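Local coordinates for reticulocyte binding protein (Streptococcus agalactiae COH1, PDB 3FAW) that probably hydrolyses alpha-1,6-glucosidic linkages of pullulan and related alpha-glucans as a secreted, cell-wall-anchored pullulanase of group B Streptococcus, at residues T704-K709 / T741-K745; V566-A572 / Q612-H618; V719-T723 / V762-Y768. One frame throughout, in Å; residues are numbered along the deposited sequence.

Interaction 1 (T704-K709 / T741-K745); sequences TDAFRK and TIDSK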
ATOM      1  N   THR A 704     -15.189 -13.608  20.291  1.00 15.57           N
ATOM      2  CA  THR A 704     -16.621 -13.632  19.972  1.00 16.03           C
ATOM      3  C   THR A 704     -16.939 -12.951  18.639  1.00 16.25           C
ATOM      4  O   THR A 704     -16.441 -11.858  18.353  1.00 16.47           O
ATOM      5  CB  THR A 704     -17.445 -12.945  21.094  1.00 15.31           C
ATOM      6  OG1 THR A 704     -18.818 -12.838  20.698  1.00 15.75           O
ATOM      7  CG2 THR A 704     -16.905 -11.552  21.391  1.00 15.17           C
ATOM      8  N   ASP A 705     -17.798 -13.589  17.843  1.00 16.23           N
ATOM      9  CA  ASP A 705     -18.238 -13.017  16.564  1.00 15.60           C
ATOM     10  C   ASP A 705     -19.244 -11.863  16.712  1.00 14.84           C
ATOM     11  O   ASP A 705     -19.716 -11.320  15.705  1.00 14.60           O
ATOM     12  CB  ASP A 705     -18.772 -14.105  15.615  1.00 15.13           C
ATOM     13  CG  ASP A 705     -20.023 -14.804  16.137  1.00 17.79           C
ATOM     14  OD1 ASP A 705     -20.896 -14.144  16.739  1.00 16.46           O
ATOM     15  OD2 ASP A 705     -20.139 -16.028  15.914  1.00 18.17           O
ATOM     16  N   ALA A 706     -19.563 -11.484  17.951  1.00 13.74           N
ATOM     17  CA  ALA A 706     -20.335 -10.267  18.217  1.00 13.39           C
ATOM     18  C   ALA A 706     -19.691  -9.026  17.594  1.00 12.85           C
ATOM     19  O   ALA A 706     -20.393  -8.094  17.207  1.00 12.22           O
ATOM     20  CB  ALA A 706     -20.507 -10.057  19.714  1.00 13.78           C
ATOM     21  N   PHE A 707     -18.361  -9.016  17.512  1.00 13.29           N
ATOM     22  CA  PHE A 707     -17.622  -7.883  16.946  1.00 14.66           C
ATOM     23  C   PHE A 707     -17.183  -8.134  15.493  1.00 16.13           C
ATOM     24  O   PHE A 707     -16.489  -7.305  14.903  1.00 17.11           O
ATOM     25  CB  PHE A 707     -16.391  -7.579  17.809  1.00 14.93           C
ATOM     26  CG  PHE A 707     -16.714  -7.275  19.255  1.00 13.87           C
ATOM     27  CD1 PHE A 707     -17.461  -6.152  19.593  1.00 15.80           C
ATOM     28  CD2 PHE A 707     -16.256  -8.102  20.276  1.00 12.21           C
ATOM     29  CE1 PHE A 707     -17.761  -5.866  20.922  1.00 16.12           C
ATOM     30  CE2 PHE A 707     -16.549  -7.822  21.609  1.00 11.50           C
ATOM     31  CZ  PHE A 707     -17.299  -6.705  21.933  1.00 13.11           C
ATOM     32  N   ARG A 708     -17.601  -9.268  14.924  1.00 16.44           N
ATOM     33  CA  ARG A 708     -17.101  -9.737  13.628  1.00 16.72           C
ATOM     34  C   ARG A 708     -18.214 -10.384  12.805  1.00 16.70           C
ATOM     35  O   ARG A 708     -18.057 -11.510  12.320  1.00 17.44           O
ATOM     36  CB  ARG A 708     -15.993 -10.768  13.842  1.00 17.12           C
ATOM     37  CG  ARG A 708     -14.719 -10.245  14.489  1.00 17.20           C
ATOM     38  CD  ARG A 708     -14.176 -11.251  15.472  1.00 18.99           C
ATOM     39  NE  ARG A 708     -14.133 -12.591  14.897  1.00 21.65           N
ATOM     40  CZ  ARG A 708     -14.168 -13.726  15.589  1.00 18.73           C
ATOM     41  NH1 ARG A 708     -14.243 -13.725  16.914  1.00 19.75           N
ATOM     42  NH2 ARG A 708     -14.123 -14.878  14.945  1.00 20.55           N
ATOM     43  N   LYS A 709     -19.328  -9.674  12.645  1.00 15.81           N
ATOM     44  CA  LYS A 709     -20.477 -10.196  11.897  1.00 16.30           C
ATOM     45  C   LYS A 709     -20.228 -10.202  10.386  1.00 16.78           C
ATOM     46  O   LYS A 709     -19.418  -9.427   9.871  1.00 15.21           O
ATOM     47  CB  LYS A 709     -21.746  -9.402  12.221  1.00 16.43           C
ATOM     48  CG  LYS A 709     -22.242  -9.628  13.631  1.00 18.36           C
ATOM     49  CD  LYS A 709     -23.300  -8.615  14.033  1.00 21.47           C
ATOM     50  CE  LYS A 709     -23.656  -8.758  15.505  1.00 21.64           C
ATOM     51  NZ  LYS A 709     -24.051 -10.150  15.850  1.00 18.90           N
ATOM     52  N   THR A 741     -24.053  -5.386  21.216  1.00 18.52           N
ATOM     53  CA  THR A 741     -24.037  -6.397  20.169  1.00 18.91           C
ATOM     54  C   THR A 741     -24.257  -7.776  20.793  1.00 20.30           C
ATOM     55  O   THR A 741     -24.044  -7.970  21.991  1.00 19.85           O
ATOM     56  CB  THR A 741     -22.722  -6.359  19.350  1.00 19.16           C
ATOM     57  OG1 THR A 741     -22.750  -7.388  18.353  1.00 19.68           O
ATOM     58  CG2 THR A 741     -21.500  -6.543  20.249  1.00 15.06           C
ATOM     59  N   ILE A 742     -24.705  -8.719  19.969  1.00 21.14           N
ATOM     60  CA  ILE A 742     -25.016 -10.078  20.408  1.00 21.87           C
ATOM     61  C   ILE A 742     -24.322 -11.041  19.453  1.00 22.57           C
ATOM     62  O   ILE A 742     -24.284 -10.795  18.247  1.00 22.39           O
ATOM     63  CB  ILE A 742     -26.544 -10.355  20.376  1.00 22.49           C
ATOM     64  CG1 ILE A 742     -27.336  -9.158  20.925  1.00 23.32           C
ATOM     65  CG2 ILE A 742     -26.870 -11.622  21.157  1.00 22.02           C
ATOM     66  CD1 ILE A 742     -28.844  -9.321  20.848  1.00 23.11           C
ATOM     67  N   ASP A 743     -23.765 -12.129  19.978  1.00 22.91           N
ATOM     68  CA  ASP A 743     -23.086 -13.104  19.118  1.00 23.21           C
ATOM     69  C   ASP A 743     -23.996 -14.285  18.773  1.00 23.40           C
ATOM     70  O   ASP A 743     -25.141 -14.356  19.234  1.00 21.70           O
ATOM     71  CB  ASP A 743     -21.743 -13.547  19.727  1.00 23.55           C
ATOM     72  CG  ASP A 743     -21.890 -14.458  20.929  1.00 24.12           C
ATOM     73  OD1 ASP A 743     -23.026 -14.812  21.305  1.00 26.98           O
ATOM     74  OD2 ASP A 743     -20.840 -14.824  21.501  1.00 25.27           O
ATOM     75  N   SER A 744     -23.478 -15.199  17.956  1.00 24.10           N
ATOM     76  CA  SER A 744     -24.237 -16.357  17.471  1.00 24.25           C
ATOM     77  C   SER A 744     -24.722 -17.297  18.585  1.00 24.89           C
ATOM     78  O   SER A 744     -25.698 -18.024  18.399  1.00 24.08           O
ATOM     79  CB  SER A 744     -23.404 -17.142  16.451  1.00 23.99           C
ATOM     80  OG  SER A 744     -22.133 -17.482  16.980  1.00 24.64           O
ATOM     81  N   LYS A 745     -24.042 -17.283  19.728  1.00 25.97           N
ATOM     82  CA  LYS A 745     -24.478 -18.052  20.899  1.00 27.49           C
ATOM     83  C   LYS A 745     -25.489 -17.257  21.726  1.00 26.81           C
ATOM     84  O   LYS A 745     -26.196 -17.823  22.564  1.00 27.61           O
ATOM     85  CB  LYS A 745     -23.296 -18.392  21.801  1.00 27.88           C
ATOM     86  CG  LYS A 745     -22.062 -18.956  21.108  1.00 29.93           C
ATOM     87  CD  LYS A 745     -20.890 -19.133  22.086  1.00 30.98           C
ATOM     88  CE  LYS A 745     -21.336 -19.369  23.540  1.00 32.96           C
ATOM     89  NZ  LYS A 745     -20.183 -19.624  24.456  1.00 33.21           N
TER
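An ST turn at Thr704, leading from the end of helix 685-703 into the short 3-10 segment 705-707, meets the end of strand 736-742 of the C-terminal beta domain. Thr704 OG1 accepts from Ala706 N within the turn and donates to Asp743 OD2 at 2.9 Å, reaching that oxygen on its anti side. Asp705 grips Ser744 with both carboxylate oxygens, each through its syn lone pair: OD1 takes Ser744 N at 3.0 Å and OD2 takes Ser744 OG at 2.7 Å. The carboxylate planes of Asp705 and Asp743 are turned 70° against each other. Beside these polar pairs, Ala706 CB packs against Thr741 CG2 and Asp743 CB, 3.7 Å from each, while Thr741 OG1, anti to its backbone N (chi1 179°), donates to Ala706 O at 2.7 Å from 26° outside the carbonyl plane. Lys709 runs past Thr741 in the opposite direction and bends at its last torsion to bring NZ to Ile742 O; the same ammonium forms a salt bridge with Glu718. Ala706 O also receives Gln612 NE2. These backbone and hydroxyl donors probably offset the repulsion between the neighbouring, non-touching carboxylates, and the turn is pinned to the strand end largely by polar bonds.

Interaction 2 (V566-A572 / Q612-H618); sequences VVQYIAA and QGTAFIH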
ATOM      1  N   VAL A 566     -14.999  -2.554   4.625  1.00 11.83           N
ATOM      2  CA  VAL A 566     -14.480  -1.469   5.449  1.00 12.03           C
ATOM      3  C   VAL A 566     -13.277  -1.900   6.289  1.00 11.72           C
ATOM      4  O   VAL A 566     -13.351  -2.866   7.050  1.00  9.15           O
ATOM      5  CB  VAL A 566     -15.575  -0.950   6.405  1.00 12.47           C
ATOM      6  CG1 VAL A 566     -15.060   0.220   7.229  1.00 12.58           C
ATOM      7  CG2 VAL A 566     -16.811  -0.545   5.619  1.00 11.44           C
ATOM      8  N   VAL A 567     -12.171  -1.175   6.133  1.00 12.15           N
ATOM      9  CA  VAL A 567     -11.017  -1.319   7.009  1.00 11.95           C
ATOM     10  C   VAL A 567     -11.060  -0.193   8.047  1.00 13.00           C
ATOM     11  O   VAL A 567     -10.874   0.978   7.707  1.00 14.04           O
ATOM     12  CB  VAL A 567      -9.691  -1.262   6.224  1.00 12.56           C
ATOM     13  CG1 VAL A 567      -8.517  -1.564   7.144  1.00 11.17           C
ATOM     14  CG2 VAL A 567      -9.716  -2.236   5.045  1.00 10.24           C
ATOM     15  N   GLN A 568     -11.319  -0.556   9.303  1.00 12.48           N
ATOM     16  CA  GLN A 568     -11.458   0.417  10.397  1.00 12.23           C
ATOM     17  C   GLN A 568     -10.091   0.781  10.968  1.00 12.20           C
ATOM     18  O   GLN A 568      -9.337  -0.095  11.401  1.00  9.83           O
ATOM     19  CB  GLN A 568     -12.323  -0.151  11.528  1.00 13.16           C
ATOM     20  CG  GLN A 568     -13.699  -0.682  11.111  1.00 11.84           C
ATOM     21  CD  GLN A 568     -14.735   0.412  10.893  1.00 12.17           C
ATOM     22  OE1 GLN A 568     -14.405   1.538  10.528  1.00 11.51           O
ATOM     23  NE2 GLN A 568     -16.002   0.075  11.106  1.00 11.09           N
ATOM     24  N   TYR A 569      -9.774   2.075  10.973  1.00 11.80           N
ATOM     25  CA  TYR A 569      -8.503   2.543  11.517  1.00 10.90           C
ATOM     26  C   TYR A 569      -8.569   3.980  12.018  1.00 10.79           C
ATOM     27  O   TYR A 569      -9.444   4.761  11.616  1.00 11.06           O
ATOM     28  CB  TYR A 569      -7.384   2.397  10.480  1.00 10.63           C
ATOM     29  CG  TYR A 569      -7.241   3.520   9.462  1.00 10.99           C
ATOM     30  CD1 TYR A 569      -8.338   4.009   8.753  1.00 11.12           C
ATOM     31  CD2 TYR A 569      -5.990   4.055   9.176  1.00 10.00           C
ATOM     32  CE1 TYR A 569      -8.188   5.022   7.800  1.00  8.77           C
ATOM     33  CE2 TYR A 569      -5.830   5.056   8.232  1.00 10.95           C
ATOM     34  CZ  TYR A 569      -6.928   5.536   7.543  1.00 12.22           C
ATOM     35  OH  TYR A 569      -6.753   6.532   6.605  1.00  9.66           O
ATOM     36  N   ILE A 570      -7.639   4.309  12.907  1.00  8.53           N
ATOM     37  CA  ILE A 570      -7.447   5.689  13.364  1.00  8.40           C
ATOM     38  C   ILE A 570      -5.993   6.171  13.227  1.00  9.54           C
ATOM     39  O   ILE A 570      -5.712   7.352  13.427  1.00 10.43           O
ATOM     40  CB  ILE A 570      -7.959   5.895  14.810  1.00  7.19           C
ATOM     41  CG1 ILE A 570      -7.367   4.851  15.771  1.00  9.50           C
ATOM     42  CG2 ILE A 570      -9.483   5.859  14.829  1.00  3.62           C
ATOM     43  CD1 ILE A 570      -7.755   5.054  17.226  1.00  6.87           C
ATOM     44  N   ALA A 571      -5.079   5.272  12.865  1.00 10.21           N
ATOM     45  CA  ALA A 571      -3.687   5.655  12.600  1.00 10.32           C
ATOM     46  C   ALA A 571      -3.006   4.686  11.638  1.00 11.13           C
ATOM     47  O   ALA A 571      -3.468   3.562  11.430  1.00 10.62           O
ATOM     48  CB  ALA A 571      -2.909   5.736  13.889  1.00  8.95           C
ATOM     49  N   ALA A 572      -1.901   5.145  11.063  1.00 11.58           N
ATOM     50  CA  ALA A 572      -1.088   4.354  10.141  1.00 11.26           C
ATOM     51  C   ALA A 572       0.286   5.007  10.038  1.00 10.89           C
ATOM     52  O   ALA A 572       0.559   5.977  10.738  1.00 10.03           O
ATOM     53  CB  ALA A 572      -1.746   4.282   8.780  1.00 10.59           C
ATOM     54  N   GLN A 612     -17.485  -3.240  13.818  1.00 12.40           N
ATOM     55  CA  GLN A 612     -17.608  -4.245  12.756  1.00 11.51           C
ATOM     56  C   GLN A 612     -16.600  -3.978  11.641  1.00 11.11           C
ATOM     57  O   GLN A 612     -16.043  -2.882  11.542  1.00 10.88           O
ATOM     58  CB  GLN A 612     -19.026  -4.256  12.173  1.00 11.24           C
ATOM     59  CG  GLN A 612     -20.136  -4.514  13.191  1.00 11.93           C
ATOM     60  CD  GLN A 612     -20.023  -5.868  13.852  1.00  9.03           C
ATOM     61  OE1 GLN A 612     -19.790  -6.874  13.186  1.00 11.18           O
ATOM     62  NE2 GLN A 612     -20.195  -5.902  15.173  1.00 10.87           N
ATOM     63  N   GLY A 613     -16.372  -4.990  10.806  1.00 11.89           N
ATOM     64  CA  GLY A 613     -15.459  -4.884   9.667  1.00 11.07           C
ATOM     65  C   GLY A 613     -14.079  -5.421   9.977  1.00 11.26           C
ATOM     66  O   GLY A 613     -13.916  -6.226  10.886  1.00 11.74           O
ATOM     67  N   THR A 614     -13.086  -4.978   9.209  1.00 13.03           N
ATOM     68  CA  THR A 614     -11.693  -5.399   9.400  1.00 12.65           C
ATOM     69  C   THR A 614     -10.951  -4.386  10.278  1.00 13.60           C
ATOM     70  O   THR A 614     -10.926  -3.191   9.972  1.00 13.10           O
ATOM     71  CB  THR A 614     -10.965  -5.552   8.046  1.00 12.96           C
ATOM     72  OG1 THR A 614     -11.570  -6.610   7.292  1.00 10.56           O
ATOM     73  CG2 THR A 614      -9.479  -5.871   8.246  1.00 11.92           C
ATOM     74  N   ALA A 615     -10.349  -4.872  11.365  1.00 13.38           N
ATOM     75  CA  ALA A 615      -9.640  -4.017  12.314  1.00 13.56           C
ATOM     76  C   ALA A 615      -8.185  -3.832  11.889  1.00 14.00           C
ATOM     77  O   ALA A 615      -7.505  -4.799  11.554  1.00 14.47           O
ATOM     78  CB  ALA A 615      -9.715  -4.601  13.721  1.00 13.27           C
ATOM     79  N   PHE A 616      -7.727  -2.583  11.911  1.00 13.50           N
ATOM     80  CA  PHE A 616      -6.370  -2.218  11.495  1.00 12.91           C
ATOM     81  C   PHE A 616      -5.667  -1.455  12.621  1.00 13.39           C
ATOM     82  O   PHE A 616      -6.222  -0.502  13.161  1.00 11.51           O
ATOM     83  CB  PHE A 616      -6.446  -1.344  10.240  1.00 13.75           C
ATOM     84  CG  PHE A 616      -5.108  -0.971   9.658  1.00 14.91           C
ATOM     85  CD1 PHE A 616      -4.501  -1.779   8.706  1.00 15.00           C
ATOM     86  CD2 PHE A 616      -4.475   0.210  10.033  1.00 13.07           C
ATOM     87  CE1 PHE A 616      -3.283  -1.428   8.151  1.00 14.27           C
ATOM     88  CE2 PHE A 616      -3.252   0.563   9.488  1.00 14.14           C
ATOM     89  CZ  PHE A 616      -2.658  -0.255   8.541  1.00 15.28           C
ATOM     90  N   ILE A 617      -4.449  -1.881  12.958  1.00 12.92           N
ATOM     91  CA  ILE A 617      -3.646  -1.245  13.999  1.00 12.81           C
ATOM     92  C   ILE A 617      -2.278  -0.852  13.438  1.00 12.35           C
ATOM     93  O   ILE A 617      -1.595  -1.670  12.824  1.00 13.10           O
ATOM     94  CB  ILE A 617      -3.445  -2.195  15.212  1.00 12.94           C
ATOM     95  CG1 ILE A 617      -4.792  -2.551  15.858  1.00 14.24           C
ATOM     96  CG2 ILE A 617      -2.510  -1.575  16.245  1.00 14.76           C
ATOM     97  CD1 ILE A 617      -5.519  -1.378  16.501  1.00 13.04           C
ATOM     98  N   HIS A 618      -1.889   0.404  13.642  1.00 11.86           N
ATOM     99  CA  HIS A 618      -0.551   0.872  13.271  1.00 11.79           C
ATOM    100  C   HIS A 618       0.472   0.384  14.293  1.00 11.32           C
ATOM    101  O   HIS A 618       0.222   0.448  15.492  1.00 13.28           O
ATOM    102  CB  HIS A 618      -0.532   2.404  13.198  1.00 12.18           C
ATOM    103  CG  HIS A 618       0.823   2.989  12.924  1.00 10.80           C
ATOM    104  ND1 HIS A 618       1.545   3.916  13.593  1.00 14.22           N
ATOM    105  CD2 HIS A 618       1.580   2.636  11.829  1.00 11.97           C
ATOM    106  CE1 HIS A 618       2.717   4.100  12.902  1.00 13.37           C
ATOM    107  NE2 HIS A 618       2.715   3.312  11.843  1.00 14.20           N
TER
HETATM  108  O   HOH W   1      -6.103   2.100  13.796  1.00  5.57           O
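The ring of Phe616 has the carbonyl of Ala571 at its edge, near the ring plane, with Ala571 O 3.6 Å from Phe616 CE2. Tyr569 CB and Ala572 CB approach the same ring obliquely, the former 3.7 Å from Phe616 CD2, and Phe516 meets it edge-to-face, as it does the ring of Tyr569, whose OH is hydrogen-bonded to Arg521 NH1. The imidazole of His618 carries the Ala572 backbone over one face: Ala572 C lies 3.2 Å from His618 CD2, offset toward the rim. With chi1 at -176°, Phe616 CG stands opposite its backbone N, which turns the ring toward the chain that follows Gln568, and Phe616 CB rests against Val567 CG1.

The backbones are joined by a short parallel ladder in which Thr614 N donates to Val566 O, Gln568 N to Thr614 O at 2.7 Å, and Phe616 N to Gln568 O. Beyond Tyr569 the direct ladder gives way to a water that accepts from Ile570 N and donates to Phe616 O. At the other end, the side chain of Gln568 folds back at chi2 (-79°) and NE2 donates to Gln612 O at 3.0 Å, the acceptor lying close to the amide plane of Gln568; the same NE2 also donates to Asn550 O. Gly613, at positive phi, passes where a CB would run into Val566 O.

Strands 566-568 and 614-618 run at 38° to each other as the seventh and eighth strands of the closed parallel barrel; the largely helical connection between them makes a beta-alpha-beta unit of the TIM barrel, the catalytic fold of the alpha-amylase family.

Interaction 3 (V719-T723 / V762-Y768); sequences VSLIT and VLLGEKY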
ATOM      1  N   VAL A 719     -26.915  -5.267  16.288  1.00 17.47           N
ATOM      2  CA  VAL A 719     -26.133  -4.205  16.914  1.00 16.16           C
ATOM      3  C   VAL A 719     -27.011  -2.963  17.048  1.00 16.68           C
ATOM      4  O   VAL A 719     -27.494  -2.428  16.047  1.00 13.83           O
ATOM      5  CB  VAL A 719     -24.864  -3.873  16.106  1.00 16.36           C
ATOM      6  CG1 VAL A 719     -24.035  -2.814  16.825  1.00 14.68           C
ATOM      7  CG2 VAL A 719     -24.035  -5.136  15.873  1.00 13.14           C
ATOM      8  N   SER A 720     -27.206  -2.512  18.290  1.00 18.10           N
ATOM      9  CA  SER A 720     -28.144  -1.430  18.600  1.00 18.29           C
ATOM     10  C   SER A 720     -27.505  -0.307  19.422  1.00 17.57           C
ATOM     11  O   SER A 720     -26.501  -0.509  20.109  1.00 16.35           O
ATOM     12  CB  SER A 720     -29.376  -1.992  19.321  1.00 19.11           C
ATOM     13  OG  SER A 720     -29.015  -2.776  20.446  1.00 20.79           O
ATOM     14  N   LEU A 721     -28.102   0.879  19.333  1.00 17.86           N
ATOM     15  CA  LEU A 721     -27.577   2.080  19.981  1.00 16.99           C
ATOM     16  C   LEU A 721     -28.253   2.303  21.332  1.00 17.73           C
ATOM     17  O   LEU A 721     -29.450   2.590  21.393  1.00 17.90           O
ATOM     18  CB  LEU A 721     -27.795   3.296  19.077  1.00 17.05           C
ATOM     19  CG  LEU A 721     -27.251   4.641  19.565  1.00 15.91           C
ATOM     20  CD1 LEU A 721     -25.730   4.598  19.709  1.00 17.30           C
ATOM     21  CD2 LEU A 721     -27.671   5.749  18.619  1.00 15.39           C
ATOM     22  N   ILE A 722     -27.485   2.170  22.410  1.00 16.92           N
ATOM     23  CA  ILE A 722     -28.015   2.379  23.759  1.00 16.79           C
ATOM     24  C   ILE A 722     -28.241   3.874  24.013  1.00 17.90           C
ATOM     25  O   ILE A 722     -29.314   4.285  24.455  1.00 18.57           O
ATOM     26  CB  ILE A 722     -27.074   1.805  24.839  1.00 16.64           C
ATOM     27  CG1 ILE A 722     -26.948   0.287  24.689  1.00 14.07           C
ATOM     28  CG2 ILE A 722     -27.591   2.162  26.232  1.00 17.88           C
ATOM     29  CD1 ILE A 722     -25.879  -0.332  25.570  1.00 13.44           C
ATOM     30  N   THR A 723     -27.226   4.679  23.719  1.00 17.20           N
ATOM     31  CA  THR A 723     -27.321   6.126  23.863  1.00 17.86           C
ATOM     32  C   THR A 723     -27.988   6.775  22.648  1.00 17.60           C
ATOM     33  O   THR A 723     -27.324   7.429  21.839  1.00 17.39           O
ATOM     34  CB  THR A 723     -25.930   6.758  24.065  1.00 17.97           C
ATOM     35  OG1 THR A 723     -25.087   6.411  22.959  1.00 15.37           O
ATOM     36  CG2 THR A 723     -25.297   6.266  25.361  1.00 19.20           C
ATOM     37  N   VAL A 762     -25.166   7.035  32.091  1.00 17.60           N
ATOM     38  CA  VAL A 762     -25.769   6.446  30.893  1.00 16.98           C
ATOM     39  C   VAL A 762     -27.049   5.696  31.266  1.00 17.30           C
ATOM     40  O   VAL A 762     -27.008   4.718  32.015  1.00 17.49           O
ATOM     41  CB  VAL A 762     -24.793   5.478  30.191  1.00 17.14           C
ATOM     42  CG1 VAL A 762     -25.459   4.815  28.992  1.00 16.77           C
ATOM     43  CG2 VAL A 762     -23.534   6.216  29.752  1.00 17.96           C
ATOM     44  N   LEU A 763     -28.181   6.154  30.733  1.00 17.35           N
ATOM     45  CA  LEU A 763     -29.484   5.547  31.019  1.00 17.03           C
ATOM     46  C   LEU A 763     -29.667   4.223  30.260  1.00 16.04           C
ATOM     47  O   LEU A 763     -29.379   4.137  29.068  1.00 15.50           O
ATOM     48  CB  LEU A 763     -30.603   6.531  30.656  1.00 16.37           C
ATOM     49  CG  LEU A 763     -32.058   6.127  30.909  1.00 17.65           C
ATOM     50  CD1 LEU A 763     -32.309   5.751  32.369  1.00 16.38           C
ATOM     51  CD2 LEU A 763     -32.974   7.263  30.487  1.00 19.71           C
ATOM     52  N   LEU A 764     -30.137   3.195  30.966  1.00 16.50           N
ATOM     53  CA  LEU A 764     -30.430   1.891  30.360  1.00 16.73           C
ATOM     54  C   LEU A 764     -31.937   1.676  30.215  1.00 17.22           C
ATOM     55  O   LEU A 764     -32.403   1.207  29.175  1.00 16.50           O
ATOM     56  CB  LEU A 764     -29.809   0.757  31.185  1.00 16.07           C
ATOM     57  CG  LEU A 764     -28.282   0.797  31.316  1.00 16.43           C
ATOM     58  CD1 LEU A 764     -27.763  -0.397  32.120  1.00 14.07           C
ATOM     59  CD2 LEU A 764     -27.620   0.846  29.950  1.00 12.78           C
ATOM     60  N   GLY A 765     -32.693   2.019  31.257  1.00 17.39           N
ATOM     61  CA  GLY A 765     -34.150   1.892  31.226  1.00 18.78           C
ATOM     62  C   GLY A 765     -34.586   0.440  31.134  1.00 20.08           C
ATOM     63  O   GLY A 765     -33.775  -0.469  31.311  1.00 19.17           O
ATOM     64  N   GLU A 766     -35.865   0.221  30.841  1.00 21.00           N
ATOM     65  CA  GLU A 766     -36.402  -1.139  30.746  1.00 23.19           C
ATOM     66  C   GLU A 766     -35.805  -1.936  29.584  1.00 23.03           C
ATOM     67  O   GLU A 766     -35.747  -3.166  29.645  1.00 22.76           O
ATOM     68  CB  GLU A 766     -37.936  -1.119  30.637  1.00 24.86           C
ATOM     69  CG  GLU A 766     -38.644  -0.826  31.954  1.00 26.32           C
ATOM     70  CD  GLU A 766     -38.486  -1.953  32.960  1.00 30.50           C
ATOM     71  OE1 GLU A 766     -38.977  -3.070  32.683  1.00 31.89           O
ATOM     72  OE2 GLU A 766     -37.868  -1.723  34.022  1.00 31.03           O
ATOM     73  N   LYS A 767     -35.364  -1.241  28.539  1.00 23.42           N
ATOM     74  CA  LYS A 767     -34.812  -1.900  27.352  1.00 24.42           C
ATOM     75  C   LYS A 767     -33.455  -2.568  27.599  1.00 24.28           C
ATOM     76  O   LYS A 767     -33.215  -3.674  27.106  1.00 24.18           O
ATOM     77  CB  LYS A 767     -34.697  -0.914  26.183  1.00 24.48           C
ATOM     78  CG  LYS A 767     -34.229  -1.568  24.886  1.00 25.76           C
ATOM     79  CD  LYS A 767     -34.527  -0.704  23.670  1.00 27.87           C
ATOM     80  CE  LYS A 767     -33.928  -1.303  22.402  1.00 31.34           C
ATOM     81  NZ  LYS A 767     -34.299  -2.730  22.201  1.00 34.26           N
ATOM     82  N   TYR A 768     -32.578  -1.903  28.353  1.00 23.21           N
ATOM     83  CA  TYR A 768     -31.211  -2.405  28.585  1.00 22.47           C
ATOM     84  C   TYR A 768     -30.891  -2.727  30.054  1.00 23.13           C
ATOM     85  O   TYR A 768     -29.721  -2.904  30.407  1.00 22.14           O
ATOM     86  CB  TYR A 768     -30.189  -1.407  28.019  1.00 21.07           C
ATOM     87  CG  TYR A 768     -30.215  -1.324  26.506  1.00 19.65           C
ATOM     88  CD1 TYR A 768     -29.708  -2.362  25.726  1.00 17.88           C
ATOM     89  CD2 TYR A 768     -30.747  -0.213  25.853  1.00 17.74           C
ATOM     90  CE1 TYR A 768     -29.731  -2.298  24.334  1.00 16.73           C
ATOM     91  CE2 TYR A 768     -30.775  -0.140  24.459  1.00 16.66           C
ATOM     92  CZ  TYR A 768     -30.267  -1.187  23.708  1.00 17.06           C
ATOM     93  OH  TYR A 768     -30.292  -1.127  22.335  1.00 20.27           O
TER
HETATM   94  O   HOH W   2     -28.582   6.272  27.118  1.00 22.24           O
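Ile722 lays its CG1 branch over one face of the Tyr768 ring, 3.7 Å from the centroid and only 7° off the normal, a well-centred CH-pi contact. The side chain owes this placing to chi1 of -63°: CG1 stands anti to the carbonyl carbon, beside the backbone N, and reaches the ring, while CG2, trans to the backbone N, meets Leu764 CD2 at 3.9 Å. Lys767 CG covers the opposite face of the tyrosine, offset toward the rim, so that the ring is held between an aliphatic chain of its own segment and one from across the contact.

The phenol points its OH at Ser720, whose OG lies near the ring plane and shares a 2.8 Å hydrogen bond with Tyr768 OH. Ser720 reaches it with OG tucked between its backbone N and carbonyl carbon (chi1 53°). Farther along, Thr723 turns CG2 to Val762 CG1 at 3.9 Å, the two side chains meeting at a slant, while Thr723 OG1 is hydrogen-bonded to Ala738 N. A water links the backbones, donating to Leu763 O at 3.0 Å and weakly to Ile722 O.

The side chain of Tyr768 also touches Gln740 of strand 736-742, and Leu764 rests on Leu801 of strand 800-803. The contact joins an edge strand of the five-stranded antiparallel sheet, 720-721, and the residues just after it to the end of strand 760-763, an outer strand of the three-stranded sheet, and to the short helical turn that follows. Such packing between two antiparallel sheets is consistent with the beta-sandwich C-terminal domain common in alpha-amylase family enzymes.

How the interactions relate
From the N terminus, interaction 2 comes first: strand 566-568 and, after a largely helical excursion, strand 614-618 pair as the seventh and eighth strands of the barrel before interaction 1 opens. Interactions 1 and 3 then cross, since their segments alternate: 704-709, 719-723, 741-745, 762-768. Interaction 1 closes a loop that holds helix 712-718 and the first strands of the C-terminal domain, bringing the turn after helix 685-703 against strand 736-742; interaction 3 closes a loop containing strands but no helix within that domain. Gln612 stands at the junction, its OE1 accepting from Lys709 N, while Val719 touches Lys709, Thr741 and Gln612. Barrel and C-terminal domain are thereby joined through one continuous set of contacts.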